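Local atomic coordinates of ATP-dependent helicase FUN30 (Saccharomyces cerevisiae S288c, PDB entry 5GN1), a protein that uses ATP hydrolysis to remodel nucleosomes, supporting DNA end resection at double-strand breaks and heterochromatin organization. Residues N119-K124 / F158-L163. Sequence-based numbering, arbitrary orientation.
Sequences NIYNDK and FELHKL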
loop_
_atom_site.group_PDB
_atom_site.type_symbol
_atom_site.label_atom_id
_atom_site.label_comp_id
_atom_site.label_asym_id
_atom_site.label_seq_id
_atom_site.Cartn_x
_atom_site.Cartn_y
_atom_site.Cartn_z
ATOM N N ASN A 119 -12.846 2.610 8.424
ATOM C CA ASN A 119 -13.405 2.289 9.737
ATOM C C ASN A 119 -13.458 3.385 10.779
ATOM O O ASN A 119 -14.394 3.446 11.577
ATOM C CB ASN A 119 -12.461 1.236 10.336
ATOM C CG ASN A 119 -12.540 -0.092 9.637
ATOM O OD1 ASN A 119 -13.496 -0.861 9.808
ATOM N ND2 ASN A 119 -11.525 -0.384 8.846
ATOM N N ILE A 120 -12.486 4.298 10.737
ATOM C CA ILE A 120 -12.489 5.412 11.677
ATOM C C ILE A 120 -13.593 6.358 11.227
ATOM O O ILE A 120 -14.416 6.817 12.031
ATOM C CB ILE A 120 -11.114 6.101 11.703
ATOM C CG1 ILE A 120 -10.071 5.130 12.284
ATOM C CG2 ILE A 120 -11.164 7.403 12.481
ATOM C CD1 ILE A 120 -8.645 5.633 12.154
ATOM N N TYR A 121 -13.644 6.642 9.924
ATOM C CA TYR A 121 -14.668 7.516 9.354
ATOM C C TYR A 121 -15.927 6.690 9.061
ATOM O O TYR A 121 -16.290 6.427 7.916
ATOM C CB TYR A 121 -14.133 8.201 8.102
ATOM C CG TYR A 121 -13.016 9.198 8.336
ATOM C CD1 TYR A 121 -11.685 8.791 8.383
ATOM C CD2 TYR A 121 -13.290 10.550 8.508
ATOM C CE1 TYR A 121 -10.660 9.694 8.591
ATOM C CE2 TYR A 121 -12.273 11.466 8.720
ATOM C CZ TYR A 121 -10.951 11.027 8.763
ATOM O OH TYR A 121 -9.919 11.920 8.970
ATOM N N ASN A 122 -16.586 6.251 10.121
ATOM C CA ASN A 122 -17.754 5.401 10.041
ATOM C C ASN A 122 -18.977 6.123 9.488
ATOM O O ASN A 122 -18.966 7.301 9.366
ATOM C CB ASN A 122 -18.070 4.807 11.392
ATOM C CG ASN A 122 -18.388 5.863 12.409
ATOM O OD1 ASN A 122 -19.101 6.780 12.138
ATOM N ND2 ASN A 122 -17.835 5.733 13.560
ATOM N N ASP A 123 -20.014 5.359 9.171
ATOM C CA ASP A 123 -21.214 5.930 8.584
ATOM C C ASP A 123 -21.717 7.146 9.290
ATOM O O ASP A 123 -22.150 8.082 8.647
ATOM C CB ASP A 123 -22.277 4.877 8.359
ATOM C CG ASP A 123 -21.919 3.858 7.285
ATOM O OD1 ASP A 123 -20.846 3.996 6.675
ATOM O OD2 ASP A 123 -22.687 2.904 7.051
ATOM N N LYS A 124 -21.661 7.133 10.618
ATOM C CA LYS A 124 -22.123 8.263 11.415
ATOM C C LYS A 124 -21.162 9.443 11.218
ATOM O O LYS A 124 -21.578 10.602 11.231
ATOM C CB LYS A 124 -22.387 7.827 12.859
ATOM C CG LYS A 124 -23.313 6.630 12.989
ATOM C CD LYS A 124 -24.772 7.057 12.972
ATOM C CE LYS A 124 -25.680 5.939 13.459
ATOM N NZ LYS A 124 -27.114 6.229 13.183
ATOM N N PHE A 158 -7.599 7.042 5.035
ATOM C CA PHE A 158 -6.530 7.986 4.726
ATOM C C PHE A 158 -6.945 8.975 3.647
ATOM O O PHE A 158 -6.517 10.134 3.674
ATOM C CB PHE A 158 -5.244 7.279 4.314
ATOM C CG PHE A 158 -4.063 8.204 4.303
ATOM C CD1 PHE A 158 -3.420 8.529 5.487
ATOM C CD2 PHE A 158 -3.658 8.817 3.133
ATOM C CE1 PHE A 158 -2.356 9.417 5.490
ATOM C CE2 PHE A 158 -2.585 9.701 3.129
ATOM C CZ PHE A 158 -1.943 10.002 4.308
ATOM N N GLU A 159 -7.753 8.545 2.673
ATOM C CA GLU A 159 -8.253 9.504 1.692
ATOM C C GLU A 159 -9.154 10.530 2.366
ATOM O O GLU A 159 -9.130 11.719 2.019
ATOM C CB GLU A 159 -9.006 8.787 0.568
ATOM C CG GLU A 159 -8.106 7.951 -0.328
ATOM C CD GLU A 159 -8.849 6.883 -1.120
ATOM O OE1 GLU A 159 -10.058 6.635 -0.869
ATOM O OE2 GLU A 159 -8.205 6.311 -2.022
ATOM N N LEU A 160 -9.953 10.093 3.336
ATOM C CA LEU A 160 -10.840 11.040 4.001
ATOM C C LEU A 160 -10.040 12.009 4.856
ATOM O O LEU A 160 -10.362 13.200 4.917
ATOM C CB LEU A 160 -11.892 10.293 4.823
ATOM C CG LEU A 160 -12.961 9.676 3.932
ATOM C CD1 LEU A 160 -13.661 8.503 4.596
ATOM C CD2 LEU A 160 -13.967 10.736 3.477
ATOM N N HIS A 161 -8.972 11.518 5.494
ATOM C CA HIS A 161 -8.030 12.401 6.165
ATOM C C HIS A 161 -7.476 13.455 5.208
ATOM O O HIS A 161 -7.426 14.647 5.542
ATOM C CB HIS A 161 -6.891 11.598 6.782
ATOM C CG HIS A 161 -5.779 12.463 7.283
ATOM N ND1 HIS A 161 -5.931 13.308 8.363
ATOM C CD2 HIS A 161 -4.523 12.665 6.818
ATOM C CE1 HIS A 161 -4.804 13.965 8.565
ATOM N NE2 HIS A 161 -3.935 13.598 7.638
ATOM N N LYS A 162 -7.040 13.038 4.013
ATOM C CA LYS A 162 -6.513 14.025 3.070
ATOM C C LYS A 162 -7.605 14.982 2.599
ATOM O O LYS A 162 -7.336 16.167 2.395
ATOM C CB LYS A 162 -5.843 13.338 1.881
ATOM C CG LYS A 162 -4.588 12.538 2.247
ATOM C CD LYS A 162 -3.521 13.388 2.953
ATOM C CE LYS A 162 -2.778 14.294 1.981
ATOM N NZ LYS A 162 -1.677 15.053 2.636
ATOM N N LEU A 163 -8.844 14.507 2.450
ATOM C CA LEU A 163 -9.939 15.420 2.126
ATOM C C LEU A 163 -10.112 16.492 3.203
ATOM O O LEU A 163 -10.403 17.657 2.896
ATOM C CB LEU A 163 -11.240 14.645 1.943
ATOM C CG LEU A 163 -12.477 15.454 1.534
ATOM C CD1 LEU A 163 -12.327 16.012 0.131
ATOM C CD2 LEU A 163 -13.740 14.622 1.662
#
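One face of the Tyr121 ring is roofed by Leu160, whose CB sits 3.7 Å from the ring centroid and only 6° off the ring normal, a nearly vertical CH-pi contact. The backbone N of His161 approaches the same ring obliquely, while the Tyr121 hydroxyl lies at the edge of the imidazole, near its plane. The two side chains that carry the contact run past each other in opposite directions: Leu160 reaches back along the tyrosine, bringing its CD1 to 3.6 Å from Tyr121 CB, and Tyr121 OH extends to 3.4 Å from His161 CA. With CG anti to its backbone N (chi1 170°), the His161 ring is carried away from the tyrosine, and its ND1 is hydrogen-bonded to Leu176 N. Tyr121 OH makes a weak hydrogen bond to Tyr174 O, and Asp157 OD1 holds Tyr121 N, tying the turn ahead of helix 123-133 to the start of helix 157-166. Replacing Tyr121 with an alanine would probably open a gap beneath Leu160 and leave Tyr174 O without this weak partner. No hydrogen bond joins segments 119-124 and 158-163 directly; in this helical insertion of the remodeller's ATPase-C part, their buried contact therefore rests on apolar and CH-pi packing.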